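Local coordinates for protein 4-alpha-glucanotransferase (Streptococcus agalactiae, PDB 6M6T) that is an amylomaltase, or disproportionating enzyme, of the 4-alpha-glucanotransferase family, built around a TIM barrel and modelled here with glycans bound in two pockets, at residues Ile211-Asp216 with Met289-Arg294; Gly8-Ile13 with Phe43-Pro48; Ile390-Thr395 with Thr443-Met448; Leu49-Phe54 with Ala64-Thr69. All coordinates share one frame; numbering follows the deposited sequence.

Contact 1. Residues Ile211-Asp216 with Met289-Arg294; sequences IQIIGD and MYDYLR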
loop_
_atom_site.group_PDB
_atom_site.type_symbol
_atom_site.label_atom_id
_atom_site.label_comp_id
_atom_site.label_asym_id
_atom_site.label_seq_id
_atom_site.Cartn_x
_atom_site.Cartn_y
_atom_site.Cartn_z
ATOM N N ILE A 211 -2.939 -4.836 -18.905
ATOM C CA ILE A 211 -2.442 -4.993 -17.538
ATOM C C ILE A 211 -3.303 -4.167 -16.583
ATOM O O ILE A 211 -3.476 -2.957 -16.780
ATOM C CB ILE A 211 -0.969 -4.572 -17.439
ATOM C CG1 ILE A 211 -0.099 -5.615 -18.119
ATOM C CG2 ILE A 211 -0.548 -4.400 -15.968
ATOM C CD1 ILE A 211 -0.512 -7.041 -17.743
ATOM N N GLN A 212 -3.820 -4.814 -15.533
ATOM C CA GLN A 212 -4.683 -4.178 -14.543
ATOM C C GLN A 212 -3.969 -4.040 -13.199
ATOM O O GLN A 212 -3.221 -4.938 -12.791
ATOM C CB GLN A 212 -5.963 -4.981 -14.370
ATOM C CG GLN A 212 -6.727 -5.227 -15.660
ATOM C CD GLN A 212 -8.160 -4.766 -15.559
ATOM O OE1 GLN A 212 -8.962 -5.344 -14.814
ATOM N NE2 GLN A 212 -8.488 -3.699 -16.289
ATOM N N ILE A 213 -4.229 -2.918 -12.502
ATOM C CA ILE A 213 -3.548 -2.556 -11.254
ATOM C C ILE A 213 -4.433 -2.873 -10.051
ATOM O O ILE A 213 -5.572 -2.394 -9.955
ATOM C CB ILE A 213 -3.162 -1.065 -11.242
ATOM C CG1 ILE A 213 -2.235 -0.751 -12.413
ATOM C CG2 ILE A 213 -2.521 -0.678 -9.906
ATOM C CD1 ILE A 213 -0.923 -1.506 -12.342
ATOM N N ILE A 214 -3.897 -3.646 -9.113
ATOM C CA ILE A 214 -4.521 -3.832 -7.807
ATOM C C ILE A 214 -3.878 -2.850 -6.833
ATOM O O ILE A 214 -2.741 -3.047 -6.391
ATOM C CB ILE A 214 -4.380 -5.269 -7.293
ATOM C CG1 ILE A 214 -4.664 -6.289 -8.386
ATOM C CG2 ILE A 214 -5.292 -5.498 -6.139
ATOM C CD1 ILE A 214 -4.012 -7.635 -8.085
ATOM N N GLY A 215 -4.618 -1.802 -6.490
ATOM C CA GLY A 215 -4.200 -0.901 -5.438
ATOM C C GLY A 215 -4.583 -1.374 -4.030
ATOM O O GLY A 215 -5.481 -2.194 -3.825
ATOM N N ASP A 216 -3.857 -0.826 -3.056
ATOM C CA ASP A 216 -4.018 -1.109 -1.634
ATOM C C ASP A 216 -4.655 0.103 -0.963
ATOM O O ASP A 216 -4.196 1.235 -1.161
ATOM C CB ASP A 216 -2.649 -1.407 -0.992
ATOM C CG ASP A 216 -2.642 -2.669 -0.111
ATOM O OD1 ASP A 216 -3.653 -2.935 0.584
ATOM O OD2 ASP A 216 -1.606 -3.387 -0.101
ATOM N N MET A 289 -8.507 5.412 -8.729
ATOM C CA MET A 289 -7.053 5.330 -8.703
ATOM C C MET A 289 -6.561 4.016 -9.283
ATOM O O MET A 289 -5.432 3.939 -9.772
ATOM C CB MET A 289 -6.535 5.499 -7.272
ATOM C CG MET A 289 -6.180 6.947 -6.894
ATOM S SD MET A 289 -4.748 7.667 -7.754
ATOM C CE MET A 289 -3.444 6.455 -7.444
ATOM N N TYR A 290 -7.387 2.981 -9.250
ATOM C CA TYR A 290 -6.929 1.640 -9.566
ATOM C C TYR A 290 -7.932 0.958 -10.480
ATOM O O TYR A 290 -8.931 1.550 -10.910
ATOM C CB TYR A 290 -6.708 0.845 -8.277
ATOM C CG TYR A 290 -5.846 1.607 -7.297
ATOM C CD1 TYR A 290 -4.544 1.989 -7.632
ATOM C CD2 TYR A 290 -6.330 1.973 -6.058
ATOM C CE1 TYR A 290 -3.743 2.688 -6.737
ATOM C CE2 TYR A 290 -5.535 2.680 -5.159
ATOM C CZ TYR A 290 -4.250 3.032 -5.504
ATOM O OH TYR A 290 -3.475 3.721 -4.603
ATOM N N ASP A 291 -7.624 -0.293 -10.811
ATOM C CA ASP A 291 -8.554 -1.174 -11.503
ATOM C C ASP A 291 -9.192 -2.184 -10.550
ATOM O O ASP A 291 -10.349 -2.585 -10.744
ATOM C CB ASP A 291 -7.836 -1.918 -12.639
ATOM C CG ASP A 291 -7.036 -0.986 -13.573
ATOM O OD1 ASP A 291 -7.651 -0.165 -14.297
ATOM O OD2 ASP A 291 -5.784 -1.084 -13.598
ATOM N N TYR A 292 -8.464 -2.582 -9.510
ATOM C CA TYR A 292 -8.972 -3.471 -8.481
ATOM C C TYR A 292 -8.475 -2.949 -7.146
ATOM O O TYR A 292 -7.268 -2.788 -6.966
ATOM C CB TYR A 292 -8.497 -4.921 -8.703
ATOM C CG TYR A 292 -9.418 -5.744 -9.561
ATOM C CD1 TYR A 292 -9.414 -5.617 -10.937
ATOM C CD2 TYR A 292 -10.309 -6.640 -8.989
ATOM C CE1 TYR A 292 -10.264 -6.354 -11.723
ATOM C CE2 TYR A 292 -11.172 -7.396 -9.774
ATOM C CZ TYR A 292 -11.145 -7.244 -11.138
ATOM O OH TYR A 292 -12.000 -7.989 -11.918
ATOM N N LEU A 293 -9.383 -2.712 -6.209
ATOM C CA LEU A 293 -9.020 -2.187 -4.903
ATOM C C LEU A 293 -8.981 -3.305 -3.873
ATOM O O LEU A 293 -9.897 -4.126 -3.792
ATOM C CB LEU A 293 -10.006 -1.109 -4.453
ATOM C CG LEU A 293 -9.609 -0.292 -3.222
ATOM C CD1 LEU A 293 -8.571 0.792 -3.590
ATOM C CD2 LEU A 293 -10.849 0.305 -2.557
ATOM N N ARG A 294 -7.938 -3.300 -3.057
ATOM C CA ARG A 294 -7.693 -4.299 -2.028
ATOM C C ARG A 294 -7.806 -3.597 -0.684
ATOM O O ARG A 294 -6.916 -2.821 -0.315
ATOM C CB ARG A 294 -6.311 -4.915 -2.218
ATOM C CG ARG A 294 -5.851 -5.788 -1.077
ATOM C CD ARG A 294 -4.408 -5.481 -0.726
ATOM N NE ARG A 294 -3.700 -6.615 -0.132
ATOM C CZ ARG A 294 -3.194 -6.634 1.099
ATOM N NH1 ARG A 294 -2.565 -7.730 1.525
ATOM N NH2 ARG A 294 -3.311 -5.570 1.897
#
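Strand 212-216 runs parallel to strand 292-294, with I214 paired to Y292, G215 to L293 and D216 to R294, and the two short axes inclined by 26°. The ladder is made by Y292 N to I213 O (2.9 Å), R294 N to G215 O (2.8 Å) and a weak bond from G215 N to Y292 O. I213 O is gripped twice, because D291 N also donates to it at 3.1 Å. The D291 carboxylate carries the pairing beyond the regular strand: OD2 receives I213 N on its anti lone pair, an almost straight bond of 2.6 Å. With CG beside its own backbone N (chi1 -51°), D291 is turned back onto the edge of the neighbouring chain. The Q212 amide stacks on that carboxylate, planes 12° apart, and Q212 OE1 meets the edge of the Y292 ring at CE1. G215 lets the Y290 ring lie flat over its backbone, a CH-pi contact of 3.5 Å from G215 CA to the ring centroid; M289 CB occupies the opposite face. At the far end, R294 NH2 reaches the syn lone pair of D216 OD1 in a 3.0 Å salt bridge, while D216 OD2 bonds Y59 OH. The two are neighbouring TIM-barrel strands: strand 43-45 borders 212-216 on its other edge, strand 340-342 flanks 292-294, and helix 182-208 lays W199 against I213.

Contact 2. Residues Gly8-Ile13 with Phe43-Pro48; sequences GVLMHI and FWQILP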
loop_
_atom_site.group_PDB
_atom_site.type_symbol
_atom_site.label_atom_id
_atom_site.label_comp_id
_atom_site.label_asym_id
_atom_site.label_seq_id
_atom_site.Cartn_x
_atom_site.Cartn_y
_atom_site.Cartn_z
ATOM N N GLY A 8 -0.825 -12.551 -11.521
ATOM C CA GLY A 8 -0.254 -11.223 -11.402
ATOM C C GLY A 8 0.971 -11.262 -10.524
ATOM O O GLY A 8 1.303 -12.278 -9.914
ATOM N N VAL A 9 1.642 -10.122 -10.470
ATOM C CA VAL A 9 2.914 -10.001 -9.774
ATOM C C VAL A 9 2.765 -8.936 -8.695
ATOM O O VAL A 9 2.080 -7.927 -8.899
ATOM C CB VAL A 9 4.053 -9.694 -10.781
ATOM C CG1 VAL A 9 5.312 -9.176 -10.114
ATOM C CG2 VAL A 9 4.384 -10.953 -11.578
ATOM N N LEU A 10 3.372 -9.189 -7.531
ATOM C CA LEU A 10 3.300 -8.290 -6.375
ATOM C C LEU A 10 4.632 -7.550 -6.231
ATOM O O LEU A 10 5.619 -8.086 -5.706
ATOM C CB LEU A 10 2.947 -9.051 -5.100
ATOM C CG LEU A 10 2.928 -8.175 -3.848
ATOM C CD1 LEU A 10 1.624 -7.385 -3.744
ATOM C CD2 LEU A 10 3.133 -9.007 -2.618
ATOM N N MET A 11 4.642 -6.300 -6.682
ATOM C CA MET A 11 5.840 -5.471 -6.614
ATOM C C MET A 11 5.459 -4.009 -6.448
ATOM O O MET A 11 4.808 -3.422 -7.321
ATOM C CB MET A 11 6.699 -5.613 -7.855
ATOM C CG MET A 11 8.137 -5.628 -7.501
ATOM S SD MET A 11 9.146 -5.146 -8.878
ATOM C CE MET A 11 10.671 -5.329 -8.009
ATOM N N HIS A 12 5.918 -3.402 -5.372
ATOM C CA HIS A 12 5.610 -2.005 -5.175
ATOM C C HIS A 12 6.482 -1.140 -6.074
ATOM O O HIS A 12 7.631 -1.480 -6.382
ATOM C CB HIS A 12 5.811 -1.614 -3.713
ATOM C CG HIS A 12 5.153 -0.325 -3.354
ATOM N ND1 HIS A 12 5.448 0.363 -2.201
ATOM C CD2 HIS A 12 4.215 0.405 -4.003
ATOM C CE1 HIS A 12 4.711 1.461 -2.147
ATOM N NE2 HIS A 12 3.957 1.512 -3.232
ATOM N N ILE A 13 5.914 -0.002 -6.483
ATOM C CA ILE A 13 6.643 1.024 -7.211
ATOM C C ILE A 13 7.996 1.321 -6.575
ATOM O O ILE A 13 8.932 1.726 -7.262
ATOM C CB ILE A 13 5.771 2.286 -7.289
ATOM C CG1 ILE A 13 4.324 1.898 -7.611
ATOM C CG2 ILE A 13 6.364 3.284 -8.279
ATOM C CD1 ILE A 13 4.051 1.711 -9.046
ATOM N N PHE A 43 -2.268 -8.991 -13.707
ATOM C CA PHE A 43 -2.332 -8.022 -12.622
ATOM C C PHE A 43 -0.948 -7.587 -12.175
ATOM O O PHE A 43 -0.005 -8.386 -12.146
ATOM C CB PHE A 43 -3.112 -8.593 -11.408
ATOM C CG PHE A 43 -4.548 -8.890 -11.711
ATOM C CD1 PHE A 43 -5.409 -7.883 -12.117
ATOM C CD2 PHE A 43 -5.031 -10.177 -11.627
ATOM C CE1 PHE A 43 -6.737 -8.162 -12.423
ATOM C CE2 PHE A 43 -6.359 -10.467 -11.937
ATOM C CZ PHE A 43 -7.206 -9.463 -12.340
ATOM N N TRP A 44 -0.853 -6.302 -11.821
ATOM C CA TRP A 44 0.252 -5.720 -11.058
ATOM C C TRP A 44 -0.354 -5.263 -9.739
ATOM O O TRP A 44 -1.193 -4.351 -9.730
ATOM C CB TRP A 44 0.892 -4.536 -11.805
ATOM C CG TRP A 44 2.138 -3.996 -11.170
ATOM C CD1 TRP A 44 2.696 -4.410 -10.005
ATOM C CD2 TRP A 44 3.009 -2.963 -11.684
ATOM N NE1 TRP A 44 3.842 -3.689 -9.741
ATOM C CE2 TRP A 44 4.063 -2.808 -10.763
ATOM C CE3 TRP A 44 3.002 -2.165 -12.834
ATOM C CZ2 TRP A 44 5.088 -1.893 -10.947
ATOM C CZ3 TRP A 44 4.014 -1.240 -12.996
ATOM C CH2 TRP A 44 5.041 -1.110 -12.057
ATOM N N GLN A 45 0.024 -5.911 -8.634
ATOM C CA GLN A 45 -0.366 -5.431 -7.312
ATOM C C GLN A 45 0.757 -4.565 -6.749
ATOM O O GLN A 45 1.908 -5.011 -6.647
ATOM C CB GLN A 45 -0.677 -6.577 -6.351
ATOM C CG GLN A 45 -1.297 -6.108 -5.020
ATOM C CD GLN A 45 -2.006 -7.224 -4.255
ATOM O OE1 GLN A 45 -2.101 -8.371 -4.716
ATOM N NE2 GLN A 45 -2.513 -6.891 -3.081
ATOM N N ILE A 46 0.421 -3.335 -6.382
ATOM C CA ILE A 46 1.340 -2.447 -5.694
ATOM C C ILE A 46 0.879 -2.282 -4.240
ATOM O O ILE A 46 -0.188 -2.763 -3.836
ATOM C CB ILE A 46 1.456 -1.081 -6.413
ATOM C CG1 ILE A 46 0.062 -0.471 -6.595
ATOM C CG2 ILE A 46 2.139 -1.241 -7.777
ATOM C CD1 ILE A 46 0.034 1.030 -6.635
ATOM N N LEU A 47 1.717 -1.604 -3.444
ATOM C CA LEU A 47 1.367 -1.163 -2.092
ATOM C C LEU A 47 0.590 0.147 -2.218
ATOM O O LEU A 47 0.198 0.556 -3.314
ATOM C CB LEU A 47 2.632 -1.080 -1.249
ATOM C CG LEU A 47 3.391 -2.400 -1.071
ATOM C CD1 LEU A 47 4.070 -2.409 0.284
ATOM C CD2 LEU A 47 2.521 -3.638 -1.210
ATOM N N PRO A 48 0.215 0.795 -1.111
ATOM C CA PRO A 48 -0.474 2.080 -1.260
ATOM C C PRO A 48 0.473 3.147 -1.776
ATOM O O PRO A 48 1.680 3.132 -1.515
ATOM C CB PRO A 48 -0.960 2.402 0.158
ATOM C CG PRO A 48 -0.950 1.133 0.869
ATOM C CD PRO A 48 0.197 0.369 0.306
#
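G8-L10 and F43-Q45 are adjacent parallel strands of the TIM barrel, the two strands of a beta-alpha-beta unit whose crossover contains helix 27-38. The ladder alternates regularly: V9 N donates to F43 O at 2.9 Å, Q45 N to V9 O at 2.9 Å, and M11 N to Q45 O at 3.0 Å. On the face bearing L10 and Q45, L10 CD1 rests on the aliphatic part of the glutamine, 3.4 Å from Q45 CG. The extended Q45 chain carries its amide onward, and OE1 bonds Y392 OH, so this face is tied to a more distant strand of the barrel. The opposite face carries V9 and W44, which pack against F32 and L36 of helix 27-38. Beyond the strands the chains stay in touch through the H12 ring, which has L47 CB over one face. I13 CD1 meets I46 CG2 at 3.7 Å, and that same I46 methyl lies over one face of the W44 indole, displaced toward its rim. W44 itself holds its CG opposite the backbone N (chi1 -173°), which swings the indole forward along the sheet to where the neighbouring chain leaves it. There W44 NE1 donates to M11 O at 2.6 Å; the donor lies in the carbonyl plane, on a lone pair, while M11 O sits 19° out of the indole plane.

Contact 3. Residues Ile390-Thr395 with Thr443-Met448; sequences IAYAGT and TTITCM
Both the backbone N and the O of A391 are bonded by the neighbouring strand: N donates to T443 O at 2.9 Å and O accepts I445 N, also at 2.9 Å. These bonds set I390 level with T443 and A391 with T444 in a parallel ladder, the segment axes 27° apart. On one face I390, Y392 and I445 form an apolar group. I390 CG2 touches I445 CG1 at 3.9 Å, and I390 CD1 lies alongside T443 CB. Y392 runs side by side with I445 and points the same way, so that the CE2 corner of its ring leans on I445 CB; CG beside the backbone N (chi1 -57°) brings the ring there. The Y392 hydroxyl then bonds Q45 OE1. On the other face only methyl groups meet, A391 CB with T444 CG2 at 3.8 Å, and L436 of helix 428-438 packs on both residues. Past the last ladder bond the chains part, and C447, the N-cap position before helix 448-451, keeps them in touch through SG, 3.3 Å from G394 O. Farther out, strand 363-366 bonds the other edge of 389-392, and strand 6-10 the other edge of 443-447. The side chain of T395 lies about 6 Å from a bound AC1. The two are neighbours in the eight-stranded parallel sheet of this TIM barrel, with ligand beyond their C-terminal ends, as expected for the fold.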
loop_
_atom_site.group_PDB
_atom_site.type_symbol
_atom_site.label_atom_id
_atom_site.label_comp_id
_atom_site.label_asym_id
_atom_site.label_seq_id
_atom_site.Cartn_x
_atom_site.Cartn_y
_atom_site.Cartn_z
ATOM N N ILE A 390 -8.081 -15.051 -3.931
ATOM C CA ILE A 390 -6.825 -14.605 -4.534
ATOM C C ILE A 390 -5.701 -15.263 -3.756
ATOM O O ILE A 390 -5.523 -14.974 -2.573
ATOM C CB ILE A 390 -6.668 -13.084 -4.470
ATOM C CG1 ILE A 390 -7.911 -12.357 -4.981
ATOM C CG2 ILE A 390 -5.390 -12.663 -5.179
ATOM C CD1 ILE A 390 -8.506 -12.938 -6.243
ATOM N N ALA A 391 -4.919 -16.123 -4.382
ATOM C CA ALA A 391 -3.930 -16.884 -3.630
ATOM C C ALA A 391 -2.538 -16.292 -3.790
ATOM O O ALA A 391 -2.129 -15.936 -4.896
ATOM C CB ALA A 391 -3.925 -18.351 -4.046
ATOM N N TYR A 392 -1.825 -16.184 -2.662
ATOM C CA TYR A 392 -0.442 -15.729 -2.578
ATOM C C TYR A 392 0.427 -16.837 -2.013
ATOM O O TYR A 392 -0.036 -17.691 -1.247
ATOM C CB TYR A 392 -0.265 -14.510 -1.658
ATOM C CG TYR A 392 -1.113 -13.353 -2.054
ATOM C CD1 TYR A 392 -2.426 -13.265 -1.630
ATOM C CD2 TYR A 392 -0.620 -12.370 -2.891
ATOM C CE1 TYR A 392 -3.213 -12.219 -2.008
ATOM C CE2 TYR A 392 -1.403 -11.317 -3.280
ATOM C CZ TYR A 392 -2.703 -11.246 -2.837
ATOM O OH TYR A 392 -3.492 -10.193 -3.219
ATOM N N ALA A 393 1.698 -16.805 -2.401
ATOM C CA ALA A 393 2.697 -17.585 -1.690
ATOM C C ALA A 393 2.964 -16.946 -0.344
ATOM O O ALA A 393 2.876 -17.593 0.708
ATOM C CB ALA A 393 3.974 -17.666 -2.521
ATOM N N GLY A 394 3.259 -15.655 -0.368
ATOM C CA GLY A 394 3.236 -14.840 0.819
ATOM C C GLY A 394 2.815 -13.468 0.360
ATOM O O GLY A 394 2.685 -13.210 -0.838
ATOM N N THR A 395 2.570 -12.596 1.321
ATOM C CA THR A 395 2.406 -11.198 0.999
ATOM C C THR A 395 3.564 -10.405 1.599
ATOM O O THR A 395 4.492 -10.962 2.196
ATOM C CB THR A 395 1.039 -10.688 1.455
ATOM O OG1 THR A 395 0.770 -9.438 0.794
ATOM C CG2 THR A 395 0.983 -10.522 2.982
ATOM N N THR A 443 -7.318 -16.138 -9.184
ATOM C CA THR A 443 -6.118 -15.340 -9.387
ATOM C C THR A 443 -5.053 -15.755 -8.386
ATOM O O THR A 443 -5.352 -15.988 -7.220
ATOM C CB THR A 443 -6.398 -13.838 -9.234
ATOM O OG1 THR A 443 -7.580 -13.480 -9.965
ATOM C CG2 THR A 443 -5.227 -13.020 -9.757
ATOM N N THR A 444 -3.818 -15.851 -8.846
ATOM C CA THR A 444 -2.669 -16.076 -7.985
ATOM C C THR A 444 -1.647 -14.988 -8.260
ATOM O O THR A 444 -1.469 -14.565 -9.410
ATOM C CB THR A 444 -2.042 -17.450 -8.229
ATOM O OG1 THR A 444 -1.757 -17.597 -9.631
ATOM C CG2 THR A 444 -2.985 -18.583 -7.744
ATOM N N ILE A 445 -0.988 -14.529 -7.202
ATOM C CA ILE A 445 -0.036 -13.426 -7.286
ATOM C C ILE A 445 1.325 -13.907 -6.813
ATOM O O ILE A 445 1.440 -14.534 -5.753
ATOM C CB ILE A 445 -0.486 -12.210 -6.463
ATOM C CG1 ILE A 445 -1.930 -11.861 -6.791
ATOM C CG2 ILE A 445 0.395 -11.036 -6.772
ATOM C CD1 ILE A 445 -2.088 -11.352 -8.189
ATOM N N THR A 446 2.354 -13.596 -7.589
ATOM C CA THR A 446 3.710 -14.037 -7.314
ATOM C C THR A 446 4.535 -12.868 -6.802
ATOM O O THR A 446 4.523 -11.783 -7.393
ATOM C CB THR A 446 4.332 -14.639 -8.565
ATOM O OG1 THR A 446 3.578 -15.807 -8.931
ATOM C CG2 THR A 446 5.802 -15.004 -8.303
ATOM N N CYS A 447 5.216 -13.086 -5.683
ATOM C CA CYS A 447 6.013 -12.052 -5.043
ATOM C C CYS A 447 7.305 -11.910 -5.822
ATOM O O CYS A 447 8.099 -12.855 -5.861
ATOM C CB CYS A 447 6.308 -12.439 -3.596
ATOM S SG CYS A 447 5.226 -11.715 -2.327
ATOM N N MET A 448 7.529 -10.742 -6.432
ATOM C CA MET A 448 8.701 -10.583 -7.289
ATOM C C MET A 448 9.995 -11.019 -6.601
ATOM O O MET A 448 10.953 -11.403 -7.284
ATOM C CB MET A 448 8.805 -9.127 -7.769
ATOM C CG MET A 448 10.042 -8.808 -8.612
ATOM S SD MET A 448 10.078 -9.670 -10.198
ATOM C CE MET A 448 8.580 -9.088 -10.920
#

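Contact 4. Residues Leu49-Phe54 with Ala64-Thr69; sequences LTTTSF and AVAGNT
The carboxamide of N68 is the flat side-chain group of this contact, and the T52 methyl stands above one of its faces, CG2 lying 4.4 Å from N68 CG. OD1 accepts the backbone N of H70, a bond that would restrain the rotation of the amide. The backbone puts N68 CB against T50 O (3.0 Å), and with CG opposite its own backbone N (chi1 167°) the amide extends on toward T52. No aromatic ring and no charge takes part between the segments; backbone carbonyls and threonine methyls do most of the touching. A single hydrogen bond joins the two irregular chains, N68 N to L49 O at 2.7 Å, nearly straight at the hydrogen (164°) but tilted from the carbonyl plane. G67 CA adds a CA-H...O contact of 3.4 Å to the same L49 O. A second such contact runs the other way, from T50 CA to A66 O at 3.2 Å. T51 turns its methyl across the junction: CG2 sits 3.8 Å from A66 CB and also borders G67 O. The hydroxyls of T50 and T51 find partners in the intervening loop, T50 OG1 bonding S61 OG and T51 OG1 bonding F62 N weakly. The contact thus closes the base of the loop that carries S57, Y59 and Q60 of one glycan pocket. Around it, helix 182-208 supplies Q192 to G67 N and Y196 to V65 O and lays F195 and W199 on L49, while helix 277-289 packs against A64, V65 and L49 through R282, Y281 and M289.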
loop_
_atom_site.group_PDB
_atom_site.type_symbol
_atom_site.label_atom_id
_atom_site.label_comp_id
_atom_site.label_asym_id
_atom_site.label_seq_id
_atom_site.Cartn_x
_atom_site.Cartn_y
_atom_site.Cartn_z
ATOM N N LEU A 49 -0.088 4.079 -2.531
ATOM C CA LEU A 49 0.676 5.191 -3.059
ATOM C C LEU A 49 0.631 6.413 -2.147
ATOM O O LEU A 49 0.920 7.530 -2.589
ATOM C CB LEU A 49 0.164 5.534 -4.454
ATOM C CG LEU A 49 0.183 4.310 -5.366
ATOM C CD1 LEU A 49 -0.156 4.726 -6.783
ATOM C CD2 LEU A 49 1.546 3.596 -5.277
ATOM N N THR A 50 0.278 6.228 -0.887
ATOM C CA THR A 50 0.118 7.384 -0.033
ATOM C C THR A 50 1.467 7.842 0.516
ATOM O O THR A 50 2.504 7.185 0.348
ATOM C CB THR A 50 -0.844 7.080 1.113
ATOM O OG1 THR A 50 -0.475 5.836 1.721
ATOM C CG2 THR A 50 -2.303 7.033 0.607
ATOM N N THR A 51 1.422 8.987 1.200
ATOM C CA THR A 51 2.608 9.620 1.759
ATOM C C THR A 51 3.089 8.860 2.993
ATOM O O THR A 51 2.316 8.167 3.661
ATOM C CB THR A 51 2.289 11.071 2.119
ATOM O OG1 THR A 51 1.250 11.084 3.107
ATOM C CG2 THR A 51 1.812 11.848 0.880
ATOM N N THR A 52 4.379 8.990 3.299
ATOM C CA THR A 52 4.986 8.225 4.375
ATOM C C THR A 52 5.598 9.143 5.425
ATOM O O THR A 52 5.944 10.296 5.152
ATOM C CB THR A 52 6.062 7.299 3.839
ATOM O OG1 THR A 52 7.205 8.088 3.487
ATOM C CG2 THR A 52 5.565 6.576 2.614
ATOM N N SER A 53 5.789 8.570 6.618
ATOM C CA SER A 53 6.297 9.185 7.837
ATOM C C SER A 53 7.628 8.542 8.222
ATOM O O SER A 53 8.280 7.888 7.403
ATOM C CB SER A 53 5.271 9.050 8.967
ATOM O OG SER A 53 5.473 10.032 9.970
ATOM N N PHE A 54 8.075 8.803 9.452
ATOM C CA PHE A 54 9.176 8.031 10.017
ATOM C C PHE A 54 8.810 6.548 10.016
ATOM O O PHE A 54 7.665 6.169 10.285
ATOM C CB PHE A 54 9.502 8.518 11.446
ATOM C CG PHE A 54 10.540 7.673 12.160
ATOM C CD1 PHE A 54 11.895 7.899 11.964
ATOM C CD2 PHE A 54 10.159 6.639 13.018
ATOM C CE1 PHE A 54 12.851 7.109 12.605
ATOM C CE2 PHE A 54 11.113 5.847 13.666
ATOM C CZ PHE A 54 12.457 6.080 13.457
ATOM N N ALA A 64 -5.127 10.030 3.293
ATOM C CA ALA A 64 -5.653 8.821 2.673
ATOM C C ALA A 64 -5.647 8.848 1.141
ATOM O O ALA A 64 -6.034 7.843 0.533
ATOM C CB ALA A 64 -7.081 8.577 3.167
ATOM N N VAL A 65 -5.283 9.969 0.506
ATOM C CA VAL A 65 -5.379 10.101 -0.945
ATOM C C VAL A 65 -4.133 10.700 -1.566
ATOM O O VAL A 65 -3.933 10.588 -2.781
ATOM C CB VAL A 65 -6.584 10.963 -1.370
ATOM C CG1 VAL A 65 -7.880 10.221 -1.153
ATOM C CG2 VAL A 65 -6.565 12.301 -0.653
ATOM N N ALA A 66 -3.320 11.387 -0.768
ATOM C CA ALA A 66 -2.210 12.135 -1.342
ATOM C C ALA A 66 -1.168 11.174 -1.888
ATOM O O ALA A 66 -1.012 10.049 -1.392
ATOM C CB ALA A 66 -1.571 13.065 -0.313
ATOM N N GLY A 67 -0.463 11.624 -2.923
ATOM C CA GLY A 67 0.566 10.801 -3.534
ATOM C C GLY A 67 1.889 10.914 -2.806
ATOM O O GLY A 67 2.348 12.017 -2.496
ATOM N N ASN A 68 2.509 9.770 -2.529
ATOM C CA ASN A 68 3.868 9.779 -1.997
ATOM C C ASN A 68 4.801 10.457 -2.987
ATOM O O ASN A 68 5.048 9.942 -4.081
ATOM C CB ASN A 68 4.366 8.362 -1.707
ATOM C CG ASN A 68 5.863 8.304 -1.457
ATOM O OD1 ASN A 68 6.479 9.285 -1.043
ATOM N ND2 ASN A 68 6.454 7.145 -1.711
ATOM N N THR A 69 5.353 11.599 -2.606
ATOM C CA THR A 69 6.092 12.360 -3.598
ATOM C C THR A 69 7.429 11.733 -3.962
ATOM O O THR A 69 8.018 12.132 -4.972
ATOM C CB THR A 69 6.317 13.771 -3.097
ATOM O OG1 THR A 69 6.477 14.618 -4.226
ATOM C CG2 THR A 69 7.576 13.830 -2.205
#

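How the contacts relate
All four contacts are buried, contacts 2 and 3 at every touching residue, while 1 and 4 include some partly exposed ones. Contacts 1, 2 and 3 are pairs of parallel strands in one barrel sheet, whereas contact 4 joins two irregular segments. Contacts 1 and 2 meet directly, since strands 212-217 and 43-45 are neighbours, and contacts 2 and 3 adjoin in the same way through strands 6-10 and 443-447. Their chemistry shifts across the sheet: contact 1 adds carboxylate bonds and a salt bridge, contact 2 an indole-to-carbonyl bond, and contact 3 relies mainly on apolar side chains. Contact 4 reaches the barrel through L49, which packs against both M289 and H12, but lies about 14 Å from contact 3 at the nearest atoms.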